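PDB 6EVG: multi-copper Oxidase CueO from Ochrobactrum, which probably oxidises phenolic substrates at a copper centre while reducing oxygen, as laccases do, and acts on lignin model compounds and lignosulfonate. Local coordinates for residues A[91-96]-A[267-272]; A[152-155]-A[159-162]; A[201-206]-A[229-234]. One frame throughout, in Å; residues are numbered along the deposited sequence.

Interaction 1. Residues A[91-96]-A[267-272]. With EDO (1,2-ethanediol), chain D.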
ATOM      1  N   HIS A  91       5.414  -9.644   2.418  1.00  7.30           N
ATOM      2  CA  HIS A  91       5.042  -8.911   3.624  1.00  7.47           C
ATOM      3  C   HIS A  91       3.524  -8.703   3.624  1.00  7.00           C
ATOM      4  O   HIS A  91       2.973  -8.231   2.634  1.00  7.55           O
ATOM      5  CB  HIS A  91       5.790  -7.546   3.653  1.00  8.01           C
ATOM      6  CG  HIS A  91       5.268  -6.515   4.583  1.00  7.92           C
ATOM      7  ND1 HIS A  91       4.970  -6.739   5.900  1.00  8.42           N
ATOM      8  CD2 HIS A  91       5.048  -5.180   4.370  1.00  8.68           C
ATOM      9  CE1 HIS A  91       4.537  -5.583   6.440  1.00  8.79           C
ATOM     10  NE2 HIS A  91       4.598  -4.629   5.531  1.00  9.07           N
ATOM     11  N   TRP A  92       2.902  -9.087   4.730  1.00  7.01           N
ATOM     12  CA  TRP A  92       1.455  -8.988   4.911  1.00  7.41           C
ATOM     13  C   TRP A  92       1.186  -7.559   5.430  1.00  7.18           C
ATOM     14  O   TRP A  92       1.101  -7.306   6.635  1.00  8.46           O
ATOM     15  CB  TRP A  92       0.939 -10.064   5.867  1.00  7.70           C
ATOM     16  CG  TRP A  92       1.415 -11.441   5.609  1.00  7.51           C
ATOM     17  CD1 TRP A  92       2.116 -12.200   6.472  1.00  8.23           C
ATOM     18  CD2 TRP A  92       1.206 -12.241   4.432  1.00  8.10           C
ATOM     19  NE1 TRP A  92       2.418 -13.418   5.923  1.00  8.65           N
ATOM     20  CE2 TRP A  92       1.890 -13.482   4.659  1.00  8.11           C
ATOM     21  CE3 TRP A  92       0.537 -12.065   3.213  1.00  8.20           C
ATOM     22  CZ2 TRP A  92       1.905 -14.488   3.698  1.00  9.19           C
ATOM     23  CZ3 TRP A  92       0.575 -13.059   2.269  1.00  8.49           C
ATOM     24  CH2 TRP A  92       1.264 -14.268   2.521  1.00  8.43           C
ATOM     25  N   HIS A  93       1.103  -6.639   4.475  1.00  7.24           N
ATOM     26  CA  HIS A  93       1.056  -5.170   4.694  1.00  7.18           C
ATOM     27  C   HIS A  93      -0.346  -4.768   5.151  1.00  7.41           C
ATOM     28  O   HIS A  93      -1.252  -4.611   4.345  1.00  8.40           O
ATOM     29  CB  HIS A  93       1.492  -4.515   3.400  1.00  7.19           C
ATOM     30  CG  HIS A  93       1.773  -3.046   3.485  1.00  7.35           C
ATOM     31  ND1 HIS A  93       2.790  -2.488   2.716  1.00  7.58           N
ATOM     32  CD2 HIS A  93       1.122  -2.063   4.145  1.00  7.92           C
ATOM     33  CE1 HIS A  93       2.744  -1.176   2.915  1.00  8.23           C
ATOM     34  NE2 HIS A  93       1.751  -0.883   3.762  1.00  8.28           N
ATOM     35  N   GLY A  94      -0.484  -4.622   6.472  1.00  8.41           N
ATOM     36  CA  GLY A  94      -1.740  -4.352   7.120  1.00  8.70           C
ATOM     37  C   GLY A  94      -2.331  -5.463   7.929  1.00  8.84           C
ATOM     38  O   GLY A  94      -3.235  -5.266   8.730  1.00  9.48           O
ATOM     39  N   LEU A  95      -1.800  -6.683   7.755  1.00 10.43           N
ATOM     40  CA  LEU A  95      -2.264  -7.808   8.557  1.00  9.93           C
ATOM     41  C   LEU A  95      -1.623  -7.770   9.921  1.00 10.03           C
ATOM     42  O   LEU A  95      -0.465  -7.337  10.064  1.00 12.89           O
ATOM     43  CB  LEU A  95      -1.920  -9.141   7.834  1.00 10.70           C
ATOM     44  CG  LEU A  95      -2.749 -10.341   8.198  1.00 11.38           C
ATOM     45  CD1 LEU A  95      -4.216 -10.128   7.717  1.00 16.72           C
ATOM     46  CD2 LEU A  95      -2.177 -11.600   7.600  1.00 11.47           C
ATOM     47  N   PHE A  96      -2.378  -8.167  10.956  1.00  8.67           N
ATOM     48  CA  PHE A  96      -1.811  -8.172  12.327  1.00  9.28           C
ATOM     49  C   PHE A  96      -1.298  -9.580  12.630  1.00  9.96           C
ATOM     50  O   PHE A  96      -2.081 -10.511  12.872  1.00 10.83           O
ATOM     51  CB  PHE A  96      -2.826  -7.789  13.371  1.00  8.92           C
ATOM     52  CG  PHE A  96      -3.232  -6.330  13.443  1.00  9.06           C
ATOM     53  CD1 PHE A  96      -3.091  -5.434  12.397  1.00  9.62           C
ATOM     54  CD2 PHE A  96      -3.854  -5.879  14.592  1.00 11.43           C
ATOM     55  CE1 PHE A  96      -3.531  -4.105  12.526  1.00  9.77           C
ATOM     56  CE2 PHE A  96      -4.289  -4.561  14.703  1.00 11.69           C
ATOM     57  CZ  PHE A  96      -4.112  -3.694  13.674  1.00 10.63           C
ATOM     58  N   GLY A 267       1.800   2.450  -0.876  1.00  7.31           N
ATOM     59  CA  GLY A 267       1.493   1.662   0.299  1.00  7.59           C
ATOM     60  C   GLY A 267       0.253   2.022   1.049  1.00  6.94           C
ATOM     61  O   GLY A 267      -0.254   1.186   1.823  1.00  7.87           O
ATOM     62  N   GLU A 268      -0.272   3.232   0.852  1.00  7.27           N
ATOM     63  CA  GLU A 268      -1.514   3.637   1.474  1.00  7.40           C
ATOM     64  C   GLU A 268      -2.707   3.050   0.754  1.00  6.47           C
ATOM     65  O   GLU A 268      -2.697   2.827  -0.458  1.00  7.33           O
ATOM     66  CB  GLU A 268      -1.664   5.172   1.487  1.00  7.75           C
ATOM     67  CG  GLU A 268      -0.685   5.933   2.357  1.00  8.61           C
ATOM     68  CD  GLU A 268      -1.149   7.399   2.459  1.00  8.48           C
ATOM     69  OE1 GLU A 268      -0.821   8.174   1.531  1.00  8.90           O
ATOM     70  OE2 GLU A 268      -1.854   7.709   3.454  1.00  8.89           O
ATOM     71  N   ARG A 269      -3.760   2.900   1.575  1.00  6.69           N
ATOM     72  CA  ARG A 269      -5.071   2.491   1.060  1.00  7.13           C
ATOM     73  C   ARG A 269      -6.123   3.456   1.554  1.00  7.10           C
ATOM     74  O   ARG A 269      -6.102   3.879   2.709  1.00  7.56           O
ATOM     75  CB  ARG A 269      -5.486   1.066   1.520  1.00  7.35           C
ATOM     76  CG  ARG A 269      -4.646  -0.070   0.945  1.00  7.79           C
ATOM     77  CD  ARG A 269      -3.352  -0.339   1.696  1.00  7.41           C
ATOM     78  NE  ARG A 269      -3.619  -0.923   2.999  1.00  6.90           N
ATOM     79  CZ  ARG A 269      -2.801  -0.847   4.037  1.00  6.65           C
ATOM     80  NH1 ARG A 269      -1.648  -0.163   3.971  1.00  7.13           N
ATOM     81  NH2 ARG A 269      -3.121  -1.479   5.171  1.00  7.13           N
ATOM     82  N   TYR A 270      -7.119   3.735   0.697  1.00  7.16           N
ATOM     83  CA  TYR A 270      -8.321   4.437   1.123  1.00  7.38           C
ATOM     84  C   TYR A 270      -9.523   3.738   0.470  1.00  7.23           C
ATOM     85  O   TYR A 270      -9.500   3.425  -0.728  1.00  8.70           O
ATOM     86  CB  TYR A 270      -8.321   5.902   0.695  1.00  7.75           C
ATOM     87  CG  TYR A 270      -7.302   6.733   1.452  1.00  7.64           C
ATOM     88  CD1 TYR A 270      -7.613   7.274   2.684  1.00  7.92           C
ATOM     89  CD2 TYR A 270      -6.024   6.922   0.971  1.00  8.17           C
ATOM     90  CE1 TYR A 270      -6.668   8.030   3.389  1.00  8.70           C
ATOM     91  CE2 TYR A 270      -5.083   7.674   1.658  1.00  9.20           C
ATOM     92  CZ  TYR A 270      -5.423   8.203   2.866  1.00  9.13           C
ATOM     93  OH  TYR A 270      -4.477   8.921   3.626  1.00 10.78           O
ATOM     94  N   GLU A 271     -10.575   3.568   1.270  1.00  6.90           N
ATOM     95  CA  GLU A 271     -11.871   3.100   0.723  1.00  7.11           C
ATOM     96  C   GLU A 271     -12.794   4.316   0.639  1.00  7.49           C
ATOM     97  O   GLU A 271     -12.935   5.057   1.638  1.00  8.14           O
ATOM     98  CB  GLU A 271     -12.487   2.033   1.594  1.00  7.69           C
ATOM     99  CG  GLU A 271     -11.610   0.810   1.848  1.00  8.80           C
ATOM    100  CD  GLU A 271     -12.297  -0.281   2.610  1.00 10.28           C
ATOM    101  OE1 GLU A 271     -13.446  -0.604   2.301  1.00 15.60           O
ATOM    102  OE2 GLU A 271     -11.697  -0.789   3.564  1.00 13.38           O
ATOM    103  N   VAL A 272     -13.357   4.524  -0.547  1.00  7.55           N
ATOM    104  CA  VAL A 272     -14.210   5.687  -0.787  1.00  8.10           C
ATOM    105  C   VAL A 272     -15.517   5.240  -1.386  1.00  8.41           C
ATOM    106  O   VAL A 272     -15.629   4.229  -2.082  1.00 10.22           O
ATOM    107  CB  VAL A 272     -13.516   6.685  -1.699  1.00  9.45           C
ATOM    108  CG1 VAL A 272     -12.197   7.144  -1.100  1.00 10.82           C
ATOM    109  CG2 VAL A 272     -13.382   6.224  -3.120  1.00 10.20           C
TER
HETATM  110  C1  EDO D 603      -1.607  11.000   5.111  1.00 11.33           C
HETATM  111  O1  EDO D 603      -0.752   9.991   4.579  1.00 10.57           O
HETATM  112  C2  EDO D 603      -0.771  12.139   5.644  1.00 11.12           C
HETATM  113  O2  EDO D 603      -0.056  12.840   4.613  1.00 12.59           O
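H93 meets G267 and R269 where two sheets of this cupredoxin-type oxidase come together, one holding strand 91-93 and the other strand 269-275. H91 to G94 read HWHG, matching the HXHG motif whose histidines bind the trinuclear copper cluster in related oxidases.

Packing comes first, since the two segments share no clear hydrogen bond. The imidazole of H93 and the guanidinium of R269 stand almost perpendicular, with planes 82° apart. CD2 of H93 lies 3.4 Å from NH1 of R269. The carbonyl O of H93 sits over one face of the guanidinium, toward its rim and 3.7 Å above the plane. CA of G94 also comes within 3.7 Å of R269 NH2. G94 occupies the third position of a type II turn from W92 to L95, where its backbone angles call for glycine.

Polar partners then fix these groups. H93 ND1 is hydrogen-bonded to H131 NE2, and R269 NH2 forms a salt bridge with D462. On the far side of segment 267-272, E268 OE2 accepts a 2.8 Å hydrogen bond from O1 of an ethanediol, probably from the crystallisation liquor, and also pairs with K461.

The R269 chain bends twice, at chi2 (83°) and chi3. It folds back on its own segment, and NH1 donates in the guanidinium plane to G267 O at 2.9 Å.

Interaction 2. Residues A[152-155]-A[159-162]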
ATOM      1  N   VAL A 152      -9.733  -8.060   5.305  1.00  7.23           N
ATOM      2  CA  VAL A 152     -10.253  -8.660   6.525  1.00  7.67           C
ATOM      3  C   VAL A 152     -11.666  -8.116   6.707  1.00  7.62           C
ATOM      4  O   VAL A 152     -11.847  -6.899   6.757  1.00  8.27           O
ATOM      5  CB  VAL A 152      -9.390  -8.342   7.765  1.00  8.17           C
ATOM      6  CG1 VAL A 152     -10.073  -8.850   9.024  1.00  9.76           C
ATOM      7  CG2 VAL A 152      -8.014  -8.987   7.599  1.00  9.60           C
ATOM      8  N   THR A 153     -12.639  -8.986   6.811  1.00  8.07           N
ATOM      9  CA  THR A 153     -14.044  -8.638   7.025  1.00  9.26           C
ATOM     10  C   THR A 153     -14.534  -9.205   8.331  1.00  8.99           C
ATOM     11  O   THR A 153     -14.158 -10.305   8.708  1.00 11.14           O
ATOM     12  CB  THR A 153     -14.916  -9.062   5.870  1.00 13.08           C
ATOM     13  OG1 THR A 153     -16.234  -8.545   6.114  1.00 17.27           O
ATOM     14  CG2 THR A 153     -14.922 -10.534   5.636  1.00 16.34           C
ATOM     15  N   ASP A 154     -15.479  -8.493   8.935  1.00 10.11           N
ATOM     16  CA  ASP A 154     -16.167  -8.986  10.105  1.00 10.77           C
ATOM     17  C   ASP A 154     -17.632  -9.265   9.844  1.00 11.27           C
ATOM     18  O   ASP A 154     -18.357  -9.555  10.776  1.00 12.77           O
ATOM     19  CB  ASP A 154     -16.040  -8.021  11.320  1.00 12.86           C
ATOM     20  CG  ASP A 154     -16.620  -6.645  11.072  1.00 12.12           C
ATOM     21  OD1 ASP A 154     -17.312  -6.474  10.041  1.00 12.16           O
ATOM     22  OD2 ASP A 154     -16.390  -5.733  11.951  1.00 13.60           O
ATOM     23  N   GLY A 155     -18.020  -9.235   8.559  1.00 11.46           N
ATOM     24  CA  GLY A 155     -19.347  -9.582   8.141  1.00 13.19           C
ATOM     25  C   GLY A 155     -20.406  -8.512   8.396  1.00 13.92           C
ATOM     26  O   GLY A 155     -21.565  -8.768   8.133  1.00 17.11           O
ATOM     27  N   GLU A 159     -24.718  -3.897   7.731  1.00 15.02           N
ATOM     28  CA  GLU A 159     -25.208  -3.112   8.859  1.00 15.68           C
ATOM     29  C   GLU A 159     -24.604  -1.694   8.855  1.00 14.80           C
ATOM     30  O   GLU A 159     -25.255  -0.750   9.289  1.00 16.78           O
ATOM     31  CB  GLU A 159     -24.885  -3.806  10.187  1.00 19.23           C
ATOM     32  CG  GLU A 159     -25.466  -3.105  11.393  1.00 27.88           C
ATOM     33  CD  GLU A 159     -25.075  -3.741  12.714  1.00 36.18           C
ATOM     34  OE1 GLU A 159     -24.626  -4.918  12.727  1.00 46.19           O
ATOM     35  OE2 GLU A 159     -25.232  -3.052  13.745  1.00 49.81           O
ATOM     36  N   ARG A 160     -23.387  -1.555   8.336  1.00 12.10           N
ATOM     37  CA  ARG A 160     -22.755  -0.249   8.198  1.00 13.06           C
ATOM     38  C   ARG A 160     -23.360   0.591   7.059  1.00 11.96           C
ATOM     39  O   ARG A 160     -23.034   1.758   6.925  1.00 15.23           O
ATOM     40  CB  ARG A 160     -21.239  -0.402   7.950  1.00 11.26           C
ATOM     41  CG  ARG A 160     -20.464  -1.000   9.138  1.00 11.57           C
ATOM     42  CD  ARG A 160     -18.995  -1.156   8.799  1.00 11.73           C
ATOM     43  NE  ARG A 160     -18.279  -1.649   9.974  1.00 12.84           N
ATOM     44  CZ  ARG A 160     -17.914  -2.896  10.180  1.00 12.43           C
ATOM     45  NH1 ARG A 160     -18.001  -3.815   9.250  1.00 11.96           N
ATOM     46  NH2 ARG A 160     -17.420  -3.212  11.372  1.00 13.72           N
ATOM     47  N   GLY A 161     -24.120  -0.039   6.181  1.00 11.63           N
ATOM     48  CA  GLY A 161     -24.601   0.655   5.020  1.00 12.58           C
ATOM     49  C   GLY A 161     -23.629   0.757   3.876  1.00 11.76           C
ATOM     50  O   GLY A 161     -23.682   1.705   3.071  1.00 13.63           O
ATOM     51  N   LEU A 162     -22.700  -0.182   3.774  1.00 10.02           N
ATOM     52  CA  LEU A 162     -21.649  -0.103   2.779  1.00 10.11           C
ATOM     53  C   LEU A 162     -21.946  -1.053   1.631  1.00 10.42           C
ATOM     54  O   LEU A 162     -22.370  -2.213   1.850  1.00 12.59           O
ATOM     55  CB  LEU A 162     -20.318  -0.471   3.358  1.00 10.18           C
ATOM     56  CG  LEU A 162     -19.784   0.459   4.457  1.00 10.09           C
ATOM     57  CD1 LEU A 162     -18.549  -0.094   5.137  1.00 12.09           C
ATOM     58  CD2 LEU A 162     -19.522   1.837   3.934  1.00 12.32           C
TER
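A bidentate salt bridge between D154 and R160 ties the end of strand 148-153 to the loop that follows it. The loop leads on to strand 170-178 of the next sheet. Only three residues separate the two segments, so the contact is local. It lies at the protein surface, far from the centre of the chain.

R160 grips the carboxylate end-on. NH1 donates to D154 OD1 at 2.9 Å, and NH2 donates to D154 OD2 at 2.8 Å. Both bonds are nearly straight, at 172°. Each oxygen accepts through its syn lone pair. The carboxylate and guanidinium planes are only 12° apart, so the two groups meet edge to edge in an almost flat ring of atoms.

The two side chains approach head-on from either side of the gap. R160 is extended from CG to NE, and this length carries its guanidinium across to the strand end. D154 has its CG between the backbone N and the carbonyl carbon (chi1 61°), and its carboxylate reaches the arginine from there. OD1 of D154 also accepts a bond from the backbone N of K156, as in an Asx turn.

R160 has further acidic partners. Its NE pairs with D319 and its NH1 also with D157. Its chain touches L318 and F252, the latter on strand 251-259 of the neighbouring sheet.

The chemistry is that of one cation shared among three carboxylates. Two in-plane bonds to D154 fix the rotation of both flat groups. The arginine charge would be expected to keep D154 ionised, and the surrounding acids would in turn stabilise the positive guanidinium.

Interaction 3. Residues A[201-206]-A[229-234]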
ATOM      1  N   GLY A 201       5.625   7.483 -17.339  1.00 12.82           N
ATOM      2  CA  GLY A 201       4.515   8.299 -17.898  1.00 14.03           C
ATOM      3  C   GLY A 201       3.281   7.528 -18.241  1.00 12.74           C
ATOM      4  O   GLY A 201       2.251   8.128 -18.542  1.00 16.54           O
ATOM      5  N   ASN A 202       3.338   6.192 -18.243  1.00 11.51           N
ATOM      6  CA  ASN A 202       2.128   5.405 -18.570  1.00 11.49           C
ATOM      7  C   ASN A 202       1.438   5.040 -17.266  1.00 10.85           C
ATOM      8  O   ASN A 202       1.982   4.240 -16.488  1.00 15.00           O
ATOM      9  CB  ASN A 202       2.517   4.141 -19.321  1.00 12.35           C
ATOM     10  CG  ASN A 202       3.242   4.397 -20.581  1.00 14.13           C
ATOM     11  OD1 ASN A 202       2.659   4.758 -21.584  1.00 21.13           O
ATOM     12  ND2 ASN A 202       4.543   4.183 -20.573  1.00 17.84           N
ATOM     13  N   LEU A 203       0.254   5.568 -17.015  1.00  9.49           N
ATOM     14  CA  LEU A 203      -0.483   5.222 -15.787  1.00  8.70           C
ATOM     15  C   LEU A 203      -1.335   4.006 -16.037  1.00  9.15           C
ATOM     16  O   LEU A 203      -1.885   3.872 -17.130  1.00 11.36           O
ATOM     17  CB  LEU A 203      -1.329   6.395 -15.342  1.00  9.85           C
ATOM     18  CG  LEU A 203      -0.628   7.745 -15.183  1.00 10.67           C
ATOM     19  CD1 LEU A 203      -1.575   8.767 -14.562  1.00 12.81           C
ATOM     20  CD2 LEU A 203       0.620   7.614 -14.263  1.00 11.21           C
ATOM     21  N   ILE A 204      -1.436   3.163 -15.024  1.00  8.24           N
ATOM     22  CA  ILE A 204      -2.232   1.931 -15.134  1.00  8.43           C
ATOM     23  C   ILE A 204      -3.121   1.758 -13.905  1.00  8.07           C
ATOM     24  O   ILE A 204      -2.797   2.222 -12.810  1.00  8.29           O
ATOM     25  CB  ILE A 204      -1.336   0.698 -15.368  1.00  8.70           C
ATOM     26  CG1 ILE A 204      -0.284   0.541 -14.268  1.00  9.00           C
ATOM     27  CG2 ILE A 204      -0.703   0.782 -16.751  1.00  9.23           C
ATOM     28  CD1 ILE A 204       0.448  -0.789 -14.302  1.00  9.67           C
ATOM     29  N   VAL A 205      -4.247   1.074 -14.133  1.00  7.64           N
ATOM     30  CA  VAL A 205      -5.156   0.658 -13.058  1.00  7.56           C
ATOM     31  C   VAL A 205      -5.424  -0.816 -13.241  1.00  7.48           C
ATOM     32  O   VAL A 205      -5.808  -1.277 -14.311  1.00  8.06           O
ATOM     33  CB  VAL A 205      -6.458   1.474 -13.024  1.00  8.39           C
ATOM     34  CG1 VAL A 205      -7.309   1.085 -11.819  1.00  8.58           C
ATOM     35  CG2 VAL A 205      -6.181   2.987 -13.055  1.00  8.45           C
ATOM     36  N   ASN A 206      -5.166  -1.583 -12.164  1.00  7.38           N
ATOM     37  CA  ASN A 206      -5.314  -3.040 -12.226  1.00  7.97           C
ATOM     38  C   ASN A 206      -4.609  -3.627 -13.431  1.00  8.29           C
ATOM     39  O   ASN A 206      -5.070  -4.588 -14.035  1.00 10.16           O
ATOM     40  CB  ASN A 206      -6.791  -3.484 -12.135  1.00  8.12           C
ATOM     41  CG  ASN A 206      -7.419  -3.127 -10.809  1.00  8.26           C
ATOM     42  OD1 ASN A 206      -6.748  -2.611  -9.899  1.00  8.98           O
ATOM     43  ND2 ASN A 206      -8.724  -3.409 -10.671  1.00  8.66           N
ATOM     44  N   ASN A 229       6.043   2.318  -7.460  1.00  8.20           N
ATOM     45  CA  ASN A 229       7.337   2.417  -6.793  1.00  8.53           C
ATOM     46  C   ASN A 229       7.504   3.689  -5.997  1.00  7.88           C
ATOM     47  O   ASN A 229       8.172   3.699  -4.971  1.00  9.26           O
ATOM     48  CB  ASN A 229       8.478   2.310  -7.817  1.00  8.66           C
ATOM     49  CG  ASN A 229       8.763   0.891  -8.246  1.00  8.82           C
ATOM     50  OD1 ASN A 229       7.858   0.113  -8.551  1.00  9.90           O
ATOM     51  ND2 ASN A 229      10.068   0.538  -8.274  1.00  9.92           N
ATOM     52  N   ALA A 230       6.969   4.783  -6.544  1.00  7.73           N
ATOM     53  CA  ALA A 230       7.336   6.128  -6.033  1.00  8.27           C
ATOM     54  C   ALA A 230       6.271   7.188  -6.229  1.00  8.20           C
ATOM     55  O   ALA A 230       6.149   8.080  -5.390  1.00  9.25           O
ATOM     56  CB  ALA A 230       8.638   6.611  -6.645  1.00  9.19           C
ATOM     57  N   ARG A 231       5.557   7.151  -7.344  1.00  8.14           N
ATOM     58  CA  ARG A 231       4.597   8.186  -7.698  1.00  8.30           C
ATOM     59  C   ARG A 231       3.539   8.329  -6.619  1.00  7.99           C
ATOM     60  O   ARG A 231       2.957   7.318  -6.187  1.00  8.54           O
ATOM     61  CB  ARG A 231       3.922   7.829  -9.001  1.00  9.23           C
ATOM     62  CG  ARG A 231       2.878   8.812  -9.486  1.00  9.71           C
ATOM     63  CD  ARG A 231       2.348   8.494 -10.865  1.00  9.74           C
ATOM     64  NE  ARG A 231       3.319   8.684 -11.917  1.00 10.14           N
ATOM     65  CZ  ARG A 231       3.508   9.816 -12.604  1.00 10.49           C
ATOM     66  NH1 ARG A 231       2.779  10.893 -12.318  1.00 12.77           N
ATOM     67  NH2 ARG A 231       4.391   9.870 -13.572  1.00 12.65           N
ATOM     68  N   ASN A 232       3.195   9.568  -6.253  1.00  8.14           N
ATOM     69  CA  ASN A 232       2.017   9.880  -5.457  1.00  8.33           C
ATOM     70  C   ASN A 232       0.871  10.197  -6.407  1.00  8.30           C
ATOM     71  O   ASN A 232       1.051  10.879  -7.436  1.00  9.61           O
ATOM     72  CB  ASN A 232       2.244  11.065  -4.557  1.00  8.92           C
ATOM     73  CG  ASN A 232       3.371  10.834  -3.583  1.00  9.02           C
ATOM     74  OD1 ASN A 232       3.418   9.800  -2.920  1.00  9.32           O
ATOM     75  ND2 ASN A 232       4.295  11.801  -3.481  1.00 11.22           N
ATOM     76  N   PHE A 233      -0.330   9.688  -6.091  1.00  8.00           N
ATOM     77  CA  PHE A 233      -1.513  10.014  -6.850  1.00  8.33           C
ATOM     78  C   PHE A 233      -2.323  11.035  -6.087  1.00  9.13           C
ATOM     79  O   PHE A 233      -2.364  11.027  -4.862  1.00  9.47           O
ATOM     80  CB  PHE A 233      -2.347   8.749  -7.147  1.00  8.46           C
ATOM     81  CG  PHE A 233      -1.656   7.810  -8.077  1.00  7.95           C
ATOM     82  CD1 PHE A 233      -1.680   7.963  -9.429  1.00  9.40           C
ATOM     83  CD2 PHE A 233      -0.907   6.730  -7.566  1.00  9.02           C
ATOM     84  CE1 PHE A 233      -1.027   7.108 -10.292  1.00 10.21           C
ATOM     85  CE2 PHE A 233      -0.202   5.903  -8.418  1.00  9.44           C
ATOM     86  CZ  PHE A 233      -0.270   6.068  -9.769  1.00  9.41           C
ATOM     87  N   HIS A 234      -3.011  11.937  -6.832  1.00  8.48           N
ATOM     88  CA  HIS A 234      -3.815  12.984  -6.220  1.00  8.78           C
ATOM     89  C   HIS A 234      -5.113  12.967  -7.053  1.00  8.42           C
ATOM     90  O   HIS A 234      -5.175  13.651  -8.091  1.00  9.10           O
ATOM     91  CB  HIS A 234      -3.100  14.339  -6.276  1.00  9.77           C
ATOM     92  CG  HIS A 234      -1.718  14.337  -5.726  1.00 10.80           C
ATOM     93  ND1 HIS A 234      -1.439  14.390  -4.371  1.00 12.08           N
ATOM     94  CD2 HIS A 234      -0.532  14.279  -6.370  1.00 11.61           C
ATOM     95  CE1 HIS A 234      -0.112  14.362  -4.216  1.00 12.82           C
ATOM     96  NE2 HIS A 234       0.457  14.308  -5.418  1.00 12.58           N
TER
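L203 points its CD2 methyl at one face of the R231 guanidinium. The two side chains cross at about a right angle. CD2 stands over the rim of the flat group, and its nearest atom there is R231 NE at 3.7 Å. L203 CD2 is also 3.9 Å from R231 CD and 4.0 Å from R231 CZ. The contact is therefore one of a methyl against a planar face. No hydrogen bond joins the two segments.

The shape of R231 explains this meeting. Its CG is anti to the backbone N (chi1 179°), and the chain runs straight until it bends at chi3 (-69°). Its aliphatic part passes along F233, with CG 4.2 Å above one face of that ring and offset toward the rim. Beyond the bend the guanidinium turns one face to L203 CD2.

F233 completes the apolar group. Its CE1 is 4.3 Å from L203 CD2, so the same methyl touches both the arginine and the phenyl ring. L298 of strand 295-303 touches both L203 and F233.

The buried charge of R231 is met from outside the two segments. NE forms a salt bridge with D177 on strand 170-178, and NH2 donates to the carbonyl O of G200, just before segment 201-206. These bonds hold the guanidinium in place while the leucine methyl packs on its face.

Strand 202-205 belongs to one mixed sheet and strand 233-237 to another, and the leucine and phenylalanine meet between them. Apolar side chains packed between two facing sheets are typical of the cupredoxin beta-sandwich, the fold from which multicopper oxidases are built.

Interactions 1 and 2 share the sheet that holds strands 91-93 and 148-153. Their centres are 17 Å apart, but they touch through L95 CD1 and V152 CG2 at 4.0 Å. Interactions 1 and 3 share a second sheet, through strands 269-275 and 202-205. Their centres are also 17 Å apart, with nearest atoms about 6 Å apart and no touch. Interactions 2 and 3 are separate, with centres 29 Å apart. The bound copper is held by H434, C490 and H495. It lies about 12 Å from G267 of interaction 1 and about 12 Å from the R231 side chain of interaction 3. Interaction 2 is a surface contact.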